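Local coordinates for protein inosine-uridine nucleoside N-ribohydrolase (Xanthomonas oryzae pv. oryzae, PDB 4KL0) that binds calcium and probably belongs to the enzymes that hydrolyse N-glycosidic bonds of nucleosides, although its own substrate is not established, at residues 277-280 against 281-285; 263-266 against 267-271; 232-235 against 236-240; 305-308 against 309-312; 355-358 against 359-362. All blocks are in the same frame, centred on the assembly; numbering follows the deposited sequence.

Interaction 1: 277-280 against 281-285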
# COMPACT_ATOMS: atom_id res chain seq x y z
N ASP A 277 19.03 -5.75 18.18
CA ASP A 277 19.28 -5.43 19.58
C ASP A 277 18.67 -4.09 19.95
O ASP A 277 18.11 -3.41 19.10
CB ASP A 277 20.77 -5.46 19.89
CG ASP A 277 21.59 -4.60 18.94
OD1 ASP A 277 21.06 -3.62 18.37
OD2 ASP A 277 22.79 -4.91 18.73
N THR A 278 18.78 -3.73 21.22
CA THR A 278 18.13 -2.50 21.71
C THR A 278 18.62 -1.29 20.92
O THR A 278 17.85 -0.35 20.63
CB THR A 278 18.37 -2.31 23.21
OG1 THR A 278 17.76 -3.38 23.96
CG2 THR A 278 17.78 -0.95 23.68
N ALA A 279 19.90 -1.31 20.56
CA ALA A 279 20.51 -0.26 19.74
C ALA A 279 19.90 -0.17 18.36
O ALA A 279 19.76 0.92 17.77
CB ALA A 279 22.00 -0.50 19.62
N TRP A 280 19.53 -1.31 17.81
CA TRP A 280 18.94 -1.27 16.49
C TRP A 280 17.54 -0.67 16.62
O TRP A 280 17.10 0.08 15.75
CB TRP A 280 18.84 -2.65 15.90
CG TRP A 280 17.99 -2.68 14.71
CD1 TRP A 280 18.37 -2.45 13.43
CD2 TRP A 280 16.57 -2.92 14.68
NE1 TRP A 280 17.30 -2.58 12.59
CE2 TRP A 280 16.18 -2.86 13.32
CE3 TRP A 280 15.61 -3.20 15.65
CZ2 TRP A 280 14.85 -3.05 12.91
CZ3 TRP A 280 14.29 -3.42 15.25
CH2 TRP A 280 13.92 -3.34 13.88
N PHE A 281 16.87 -0.98 17.71
CA PHE A 281 15.50 -0.50 17.91
C PHE A 281 15.48 1.04 18.09
O PHE A 281 14.71 1.74 17.40
CB PHE A 281 14.84 -1.18 19.09
CG PHE A 281 13.39 -0.81 19.24
CD1 PHE A 281 13.01 0.39 19.83
CD2 PHE A 281 12.39 -1.69 18.82
CE1 PHE A 281 11.67 0.75 19.96
CE2 PHE A 281 11.04 -1.33 18.97
CZ PHE A 281 10.69 -0.11 19.56
N PHE A 282 16.28 1.56 19.03
CA PHE A 282 16.39 3.02 19.16
C PHE A 282 16.82 3.74 17.84
O PHE A 282 16.28 4.81 17.47
CB PHE A 282 17.26 3.40 20.39
CG PHE A 282 16.50 3.40 21.69
CD1 PHE A 282 16.19 4.61 22.33
CD2 PHE A 282 16.03 2.24 22.23
CE1 PHE A 282 15.43 4.62 23.50
CE2 PHE A 282 15.28 2.23 23.39
CZ PHE A 282 14.98 3.43 24.05
N ARG A 283 17.74 3.14 17.10
CA ARG A 283 18.22 3.74 15.85
C ARG A 283 17.19 3.65 14.72
O ARG A 283 17.22 4.40 13.71
CB ARG A 283 19.53 3.07 15.46
CG ARG A 283 20.02 3.32 14.05
CD ARG A 283 21.39 2.67 13.84
NE ARG A 283 21.35 1.26 13.41
CZ ARG A 283 21.80 0.23 14.14
NH1 ARG A 283 22.28 0.42 15.36
NH2 ARG A 283 21.76 -1.01 13.66
N THR A 284 16.25 2.73 14.87
CA THR A 284 15.27 2.55 13.83
C THR A 284 14.02 3.38 14.11
O THR A 284 13.44 3.93 13.16
CB THR A 284 14.87 1.09 13.71
OG1 THR A 284 15.99 0.34 13.22
CG2 THR A 284 13.73 0.93 12.71
N PHE A 285 13.62 3.43 15.37
CA PHE A 285 12.32 4.02 15.76
C PHE A 285 12.40 5.31 16.56
O PHE A 285 11.39 6.01 16.75
CB PHE A 285 11.46 3.01 16.52
CG PHE A 285 11.14 1.78 15.71
CD1 PHE A 285 10.19 1.81 14.68
CD2 PHE A 285 11.85 0.60 15.94
CE1 PHE A 285 9.93 0.68 13.94
CE2 PHE A 285 11.59 -0.53 15.18
CZ PHE A 285 10.61 -0.49 14.19
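Trp280 and Thr284, one helical turn apart, make both polar and apolar contacts. The hydroxyl OG1 of Thr284 donates to Trp280 O at 2.8 Å, and Thr284 N adds a weak bond to the same carbonyl. Further back, Phe281 N, Phe282 N and Arg283 N reach the carbonyls of Asp277, Thr278 and Ala279 in regular i to i+4 fashion. Asp277 is the N-cap: its OD1 accepts from Trp280 N at 2.8 Å.

Among the aromatic contacts, Thr284 CB stands over the six-membered ring of Trp280, 4.3 Å from its centroid, a CH-pi contact, while OG1 lies above the same indole nearer its rim. With CG anti to the backbone N (chi1 167°), the indole extends beside the next turn. Phe285 turns its edge toward the indole face in an offset T-shaped pair, planes at 86°. Arg283 bends at chi3 and sets NH2 at the indole edge, 3.7 Å from Trp280 CD1, its guanidinium almost perpendicular to the ring.

Side by side, Thr278 CG2 lies 3.9 Å from Phe282 CD2, with Thr278 O at the ring edge. Helix 278-285 rests on helix 248-269 through Trp280, Phe281 and Phe285, while Phe281 and Phe282 also touch Ile307 of helix 304-307.

Interaction 2: 263-266 against 267-271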
# COMPACT_ATOMS: atom_id res chain seq x y z
N GLY A 263 5.45 -6.10 20.42
CA GLY A 263 5.98 -7.45 20.23
C GLY A 263 7.44 -7.41 19.78
O GLY A 263 8.27 -8.24 20.21
N LEU A 264 7.80 -6.46 18.93
CA LEU A 264 9.19 -6.36 18.45
C LEU A 264 10.15 -5.92 19.60
O LEU A 264 11.24 -6.49 19.85
CB LEU A 264 9.21 -5.44 17.21
CG LEU A 264 10.54 -5.00 16.61
CD1 LEU A 264 11.29 -6.28 16.15
CD2 LEU A 264 10.40 -4.00 15.46
N TRP A 265 9.70 -4.95 20.36
CA TRP A 265 10.44 -4.50 21.54
C TRP A 265 10.69 -5.61 22.57
O TRP A 265 11.83 -5.81 23.00
CB TRP A 265 9.63 -3.38 22.21
CG TRP A 265 10.25 -3.03 23.51
CD1 TRP A 265 9.78 -3.35 24.74
CD2 TRP A 265 11.49 -2.38 23.71
NE1 TRP A 265 10.65 -2.92 25.71
CE2 TRP A 265 11.70 -2.30 25.11
CE3 TRP A 265 12.44 -1.82 22.85
CZ2 TRP A 265 12.82 -1.70 25.66
CZ3 TRP A 265 13.56 -1.22 23.40
CH2 TRP A 265 13.75 -1.17 24.81
N GLU A 266 9.64 -6.37 22.91
CA GLU A 266 9.73 -7.42 23.95
C GLU A 266 10.66 -8.52 23.46
O GLU A 266 11.45 -9.08 24.25
CB GLU A 266 8.34 -7.96 24.29
CG GLU A 266 7.51 -6.87 25.01
CD GLU A 266 6.09 -7.28 25.41
OE1 GLU A 266 5.55 -8.32 24.94
OE2 GLU A 266 5.52 -6.51 26.23
N GLY A 267 10.61 -8.77 22.16
CA GLY A 267 11.35 -9.89 21.56
C GLY A 267 12.83 -9.58 21.61
O GLY A 267 13.65 -10.45 21.94
N ILE A 268 13.17 -8.34 21.30
CA ILE A 268 14.54 -7.84 21.29
C ILE A 268 15.05 -7.80 22.72
O ILE A 268 16.17 -8.25 22.99
CB ILE A 268 14.64 -6.45 20.67
CG1 ILE A 268 14.46 -6.53 19.15
CG2 ILE A 268 16.00 -5.80 21.01
CD1 ILE A 268 14.29 -5.15 18.50
N GLN A 269 14.23 -7.27 23.63
CA GLN A 269 14.56 -7.29 25.07
C GLN A 269 15.01 -8.67 25.57
O GLN A 269 15.98 -8.79 26.33
CB GLN A 269 13.37 -6.82 25.89
CG GLN A 269 13.46 -5.44 26.42
CD GLN A 269 12.48 -5.22 27.57
OE1 GLN A 269 11.46 -5.95 27.72
NE2 GLN A 269 12.78 -4.23 28.39
N ALA A 270 14.32 -9.72 25.12
CA ALA A 270 14.66 -11.07 25.51
C ALA A 270 15.67 -11.75 24.54
O ALA A 270 15.89 -12.96 24.63
CB ALA A 270 13.39 -11.90 25.64
N ASN A 271 16.30 -10.97 23.66
CA ASN A 271 17.29 -11.47 22.68
C ASN A 271 16.71 -12.65 21.86
O ASN A 271 17.44 -13.62 21.58
CB ASN A 271 18.60 -11.91 23.39
CG ASN A 271 19.88 -11.56 22.59
OD1 ASN A 271 19.83 -11.11 21.43
ND2 ASN A 271 21.05 -11.77 23.24
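Trp265 and Gln269 meet one turn apart near the C-terminal end of helix 248-269, bonded through the backbone and packed through their side chains. Gln269 N donates to Trp265 O at 2.9 Å, almost straight at 169°. The carbonyl of Leu264 takes Ile268 N at 3.0 Å and a weak second bond from Gly267 N, whose main acceptor is Gly263 O. Glu266 O is claimed by Ala270 N at 3.1 Å, although Ala270 is already leaving helical geometry. Gly267 O and Ile268 O are taken up by a Schellman motif: Asn271, with positive phi, is its C-prime residue, Asn271 N returns to Ile268 O at 2.8 Å, and Leu272 N reaches Gly267 O.

Indole NE1 of Trp265 lies 3.5 Å from Gln269 CD, yet its hydrogen-bond acceptor is the carbonyl of Leu302. The amide of Gln269 is therefore a packing neighbour of this N-H; its plane is inclined 38° to the ring. Gln269 CG sits over one indole face, toward the rim, and the chain extended beyond CG carries the amide past NE1 and CZ2. On another side of the helix Leu264 and Ile268 run alongside each other, their CD1 methyls 4.0 Å apart.

Those two methyl-bearing chains face helix 278-285, where Leu264 touches Trp280 and Phe285, and Ile268 touches Trp280. Trp265 packs against Phe304 and Ile307 of helix 304-307 and forms a T-shaped pair with Phe281, so the end of helix 248-269 contacts both shorter helices.

Interaction 3: 232-235 against 236-240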
# COMPACT_ATOMS: atom_id res chain seq x y z
N ALA A 232 9.79 10.09 5.04
CA ALA A 232 8.49 10.65 5.40
C ALA A 232 7.81 9.90 6.57
O ALA A 232 6.57 9.88 6.69
CB ALA A 232 7.57 10.66 4.15
N ALA A 233 8.61 9.27 7.44
CA ALA A 233 8.08 8.45 8.52
C ALA A 233 7.24 9.30 9.45
O ALA A 233 7.58 10.46 9.69
CB ALA A 233 9.26 7.80 9.33
N VAL A 234 6.14 8.75 9.94
CA VAL A 234 5.22 9.49 10.83
C VAL A 234 5.43 9.08 12.29
O VAL A 234 5.92 7.99 12.60
CB VAL A 234 3.77 9.25 10.42
CG1 VAL A 234 3.52 9.73 8.95
CG2 VAL A 234 3.37 7.76 10.66
N PRO A 235 5.07 9.97 13.25
CA PRO A 235 5.23 9.57 14.66
C PRO A 235 4.01 8.80 15.16
O PRO A 235 3.00 8.74 14.39
CB PRO A 235 5.29 10.93 15.39
CG PRO A 235 4.35 11.80 14.54
CD PRO A 235 4.56 11.35 13.08
N PRO A 236 4.04 8.25 16.40
CA PRO A 236 2.85 7.60 16.96
C PRO A 236 1.63 8.52 16.94
O PRO A 236 0.53 7.98 16.93
CB PRO A 236 3.25 7.31 18.44
CG PRO A 236 4.73 7.13 18.38
CD PRO A 236 5.26 7.89 17.16
N ALA A 237 1.81 9.85 16.99
CA ALA A 237 0.68 10.76 17.07
C ALA A 237 -0.21 10.58 15.85
O ALA A 237 -1.43 10.89 15.93
CB ALA A 237 1.15 12.23 17.18
N PHE A 238 0.40 10.12 14.74
CA PHE A 238 -0.38 9.80 13.51
C PHE A 238 -1.48 8.79 13.85
O PHE A 238 -2.65 9.02 13.52
CB PHE A 238 0.49 9.35 12.32
CG PHE A 238 -0.32 8.81 11.14
CD1 PHE A 238 -0.78 9.68 10.15
CD2 PHE A 238 -0.62 7.46 11.06
CE1 PHE A 238 -1.53 9.19 9.09
CE2 PHE A 238 -1.34 6.97 10.02
CZ PHE A 238 -1.81 7.85 9.01
N TYR A 239 -1.12 7.71 14.55
CA TYR A 239 -2.05 6.64 14.90
C TYR A 239 -2.94 7.05 16.06
O TYR A 239 -4.09 6.63 16.15
CB TYR A 239 -1.28 5.37 15.28
CG TYR A 239 -0.65 4.73 14.02
CD1 TYR A 239 -1.42 3.93 13.21
CD2 TYR A 239 0.69 4.95 13.64
CE1 TYR A 239 -0.93 3.35 12.08
CE2 TYR A 239 1.21 4.38 12.48
CZ TYR A 239 0.36 3.59 11.70
OH TYR A 239 0.77 2.98 10.57
N GLU A 240 -2.40 7.86 16.99
CA GLU A 240 -3.23 8.27 18.12
C GLU A 240 -4.27 9.27 17.64
O GLU A 240 -5.41 9.14 18.02
CB GLU A 240 -2.39 8.83 19.29
CG GLU A 240 -1.41 7.79 19.93
CD GLU A 240 -2.05 6.71 20.79
OE1 GLU A 240 -3.29 6.69 20.98
OE2 GLU A 240 -1.31 5.83 21.29
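Val234 and Phe238 touch where the chain enters helix 236-243. Methyl CG2 of Val234 lies 3.7 Å from Phe238 CB and approaches the near end of the ring obliquely, at CG and CD2. The valine torsion (chi1 -60°) places this methyl between its own backbone N and carbonyl carbon, and CG1 opposite the carbonyl carbon. The same CG2 comes more loosely to Tyr239 CE2, at 4.4 Å.

A single hydrogen bond joins the two segments: Phe238 N donates to Pro235 O at 3.0 Å, arriving well above the carbonyl plane, 49° out of it. Pro236 has no N-H to offer, and Ala237 N, though near Pro235 O, is badly angled. This i to i+3 bond links the incoming loop to the helix. The adjoining prolines restrict the backbone here, and Pro235 CG meets Ala237 CB at 4.2 Å. Beyond them, Phe238 CD2 stands 3.7 Å above the plane of the Tyr239 ring, over its centre, so the two consecutive aromatics are set against each other as the helix begins.

Farther out, Val234 is joined by backbone hydrogen bonding to Leu314, and Glu240 OE1 forms a salt bridge with Arg254. Phe238 packs on Ser366 and Ala369 of helix 358-372 and on Val44 of helix 41-54, whereas Tyr239 lies against Val44 and against Leu253, Arg254 and Gln257 of helix 248-269.

Interaction 4: 305-308 against 309-312; sequences DAIW and PQVT
Ile307 and Gln310 are joined at the end of the weakly bonded helix 304-307, where the backbone tightens into a short 3-10 turn. Gln310 N donates to Ile307 O at 2.7 Å, from above the carbonyl plane, and Val311 N makes a second, weak bond to the same oxygen. The stronger bond of Val311 N goes to Trp308 O, at 3.1 Å. Pro309 has no N-H for the helical bond to Asp305 O; its CD lies 3.0 Å from that oxygen instead.

Among the side chains, Ile307 and Val311 meet through their CG2 methyls at 4.2 Å. Val311 has CG1 anti to its backbone N (chi1 167°), which leaves CG2 on the side of Ile307. The extended chain of Gln310 brings NE2 to 3.7 Å from Ala306 O. The indole of Trp308 leads away from the turn and touches Pro236.

Chemically, Pro309 cannot make the i to i+4 bond to Asp305 O; the stronger bonds here are of i to i+3 type, with one weak i to i+4 bond remaining. The indole N-H (NE1) of the buried Trp308 is satisfied by a carboxylate from helix 236-243, Glu240 OE2.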
# COMPACT_ATOMS: atom_id res chain seq x y z
N ASP A 305 5.27 0.42 27.60
CA ASP A 305 4.57 1.67 27.91
C ASP A 305 5.51 2.86 28.07
O ASP A 305 5.12 3.98 27.79
CB ASP A 305 3.68 1.50 29.13
CG ASP A 305 2.57 0.49 28.89
OD1 ASP A 305 1.76 0.71 27.93
OD2 ASP A 305 2.51 -0.52 29.64
N ALA A 306 6.76 2.61 28.47
CA ALA A 306 7.73 3.68 28.54
C ALA A 306 8.51 3.90 27.26
O ALA A 306 9.22 4.89 27.12
CB ALA A 306 8.69 3.49 29.75
N ILE A 307 8.37 2.97 26.30
CA ILE A 307 9.02 3.09 24.99
C ILE A 307 8.12 3.78 23.91
O ILE A 307 8.60 4.66 23.15
CB ILE A 307 9.45 1.70 24.47
CG1 ILE A 307 10.59 1.17 25.35
CG2 ILE A 307 9.89 1.81 23.01
CD1 ILE A 307 11.88 1.97 25.18
N TRP A 308 6.85 3.38 23.85
CA TRP A 308 5.85 3.98 22.94
C TRP A 308 6.00 5.50 22.86
O TRP A 308 6.20 6.05 21.76
CB TRP A 308 4.42 3.57 23.33
CG TRP A 308 3.30 3.99 22.34
CD1 TRP A 308 2.13 4.64 22.65
CD2 TRP A 308 3.24 3.74 20.91
NE1 TRP A 308 1.36 4.82 21.52
CE2 TRP A 308 2.02 4.27 20.44
CE3 TRP A 308 4.11 3.12 20.00
CZ2 TRP A 308 1.64 4.20 19.09
CZ3 TRP A 308 3.73 3.04 18.65
CH2 TRP A 308 2.52 3.59 18.22
N PRO A 309 6.01 6.20 24.03
CA PRO A 309 6.21 7.66 23.95
C PRO A 309 7.53 8.13 23.34
O PRO A 309 7.64 9.25 22.83
CB PRO A 309 6.17 8.10 25.44
CG PRO A 309 5.40 7.05 26.14
CD PRO A 309 5.76 5.75 25.41
N GLN A 310 8.58 7.34 23.40
CA GLN A 310 9.81 7.84 22.79
C GLN A 310 9.89 7.62 21.27
O GLN A 310 10.76 8.19 20.56
CB GLN A 310 11.02 7.16 23.43
CG GLN A 310 11.31 7.62 24.85
CD GLN A 310 12.62 7.04 25.28
OE1 GLN A 310 13.63 7.24 24.59
NE2 GLN A 310 12.61 6.23 26.32
N VAL A 311 9.00 6.77 20.77
CA VAL A 311 9.07 6.48 19.33
C VAL A 311 8.64 7.71 18.57
O VAL A 311 7.65 8.36 18.95
CB VAL A 311 8.19 5.28 18.97
CG1 VAL A 311 8.03 5.19 17.45
CG2 VAL A 311 8.81 4.00 19.56
N THR A 312 9.41 8.04 17.53
CA THR A 312 9.13 9.15 16.60
C THR A 312 9.00 8.77 15.09
O THR A 312 8.55 9.60 14.27
CB THR A 312 10.24 10.27 16.72
OG1 THR A 312 11.45 9.83 16.11
CG2 THR A 312 10.51 10.58 18.18

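Interaction 5: 355-358 against 359-362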
# COMPACT_ATOMS: atom_id res chain seq x y z
N VAL A 355 11.69 12.05 -2.65
CA VAL A 355 10.70 12.63 -1.76
C VAL A 355 11.17 14.03 -1.38
O VAL A 355 11.94 14.19 -0.46
CB VAL A 355 10.51 11.79 -0.47
CG1 VAL A 355 9.39 12.40 0.41
CG2 VAL A 355 10.17 10.35 -0.86
N VAL A 356 10.69 15.03 -2.12
CA VAL A 356 11.23 16.39 -1.98
C VAL A 356 10.54 17.23 -0.89
O VAL A 356 11.12 18.22 -0.36
CB VAL A 356 11.30 17.09 -3.34
CG1 VAL A 356 12.28 16.34 -4.27
CG2 VAL A 356 9.91 17.18 -3.95
N ARG A 357 9.33 16.82 -0.52
CA ARG A 357 8.61 17.49 0.56
C ARG A 357 8.13 16.55 1.67
O ARG A 357 6.92 16.36 1.84
CB ARG A 357 7.39 18.29 0.01
CG ARG A 357 7.67 19.26 -1.17
CD ARG A 357 8.43 20.51 -0.73
NE ARG A 357 8.68 21.44 -1.84
CZ ARG A 357 9.90 21.89 -2.19
NH1 ARG A 357 10.99 21.50 -1.53
NH2 ARG A 357 10.03 22.74 -3.21
N PRO A 358 9.07 15.99 2.46
CA PRO A 358 8.66 14.99 3.45
C PRO A 358 7.79 15.50 4.58
O PRO A 358 6.96 14.71 5.06
CB PRO A 358 10.00 14.44 3.97
CG PRO A 358 10.96 15.51 3.73
CD PRO A 358 10.51 16.29 2.54
N GLU A 359 7.96 16.75 5.05
CA GLU A 359 7.09 17.18 6.17
C GLU A 359 5.69 17.43 5.63
O GLU A 359 4.70 17.17 6.32
CB GLU A 359 7.64 18.40 6.95
CG GLU A 359 6.70 18.92 8.09
CD GLU A 359 6.21 17.84 9.11
OE1 GLU A 359 4.99 17.87 9.44
OE2 GLU A 359 7.02 17.00 9.62
N LYS A 360 5.60 17.87 4.38
CA LYS A 360 4.30 18.00 3.75
C LYS A 360 3.65 16.61 3.49
O LYS A 360 2.45 16.47 3.64
CB LYS A 360 4.38 18.80 2.45
CG LYS A 360 3.02 18.97 1.75
CD LYS A 360 2.82 20.34 1.21
CE LYS A 360 3.55 20.59 -0.07
NZ LYS A 360 3.38 22.04 -0.43
N ALA A 361 4.44 15.64 3.06
CA ALA A 361 3.92 14.27 2.94
C ALA A 361 3.37 13.77 4.27
O ALA A 361 2.28 13.16 4.32
CB ALA A 361 5.02 13.33 2.39
N ARG A 362 4.11 13.98 5.36
CA ARG A 362 3.61 13.60 6.69
C ARG A 362 2.28 14.28 7.03
O ARG A 362 1.34 13.64 7.51
CB ARG A 362 4.62 13.99 7.78
CG ARG A 362 5.90 13.16 7.83
CD ARG A 362 6.70 13.55 9.11
NE ARG A 362 8.05 12.97 9.04
CZ ARG A 362 9.13 13.61 8.60
NH1 ARG A 362 9.04 14.89 8.20
NH2 ARG A 362 10.30 12.97 8.57
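Pro358 and Arg362 face each other across the first turn of helix 358-372, and Glu359, which follows the proline directly, is tied to the same arginine: OE2 pairs with Arg362 NH1 at 3.2 Å in an i to i+3 salt bridge. The guanidinium nitrogen approaches from above the carboxylate plane, 37° out of it. A bend at chi2 of Glu359 (52°) curls the acid into this position.

Lys360 comes next and lays its CB 3.9 Å from Arg357 CB, so the two chains meet at their roots. Further out, Lys360 NZ forms a salt bridge with Glu18, which probably moderates any repulsion from the nearby Arg357.

Ala361 gives the first clear helical bond, from its N to Arg357 O at 2.9 Å and 161°. Its methyl lies against the carbonyls of both Arg357 and Pro358.

Arg362 repeats the pattern one residue on, its N donating to Pro358 O at 3.0 Å. Its CG passes 3.3 Å from Pro358 O, and the chain, extended from CG to NE, runs back along the first turn and brings NH1 near that carbonyl. There NE donates to Ala233 O while NH1 holds Glu359, so two different groups fix the orientation of the guanidinium.

Arg357 occupies the N-cap position, and Pro358 behind it at N1 is a common way to start a helix, since proline there sacrifices no backbone hydrogen bond.

Overall arrangement
Interactions 1, 2 and 4 form one cluster, centres 11 to 14 Å apart, in which three successive helices meet: Trp280 CZ3 lies 3.7 Å from Ile268 CD1, Phe282 CZ 3.6 Å from Ile307 CD1, and Trp265 CZ2 3.6 Å from Ile307 CG1. Interaction 3 continues the chain of contacts, with Glu240 OE2 2.9 Å from Trp308 NE1 of interaction 4 and Ala233 O 2.6 Å from Arg362 NE of interaction 5. Interactions 2 and 5 are farthest apart, about 31 Å between centres. Of the five, interaction 3 approaches the calcium site: the Tyr239 side chain is about 11 Å from the bound ion and about 10 Å from the side chains of its ligands Asp42 and Asp318.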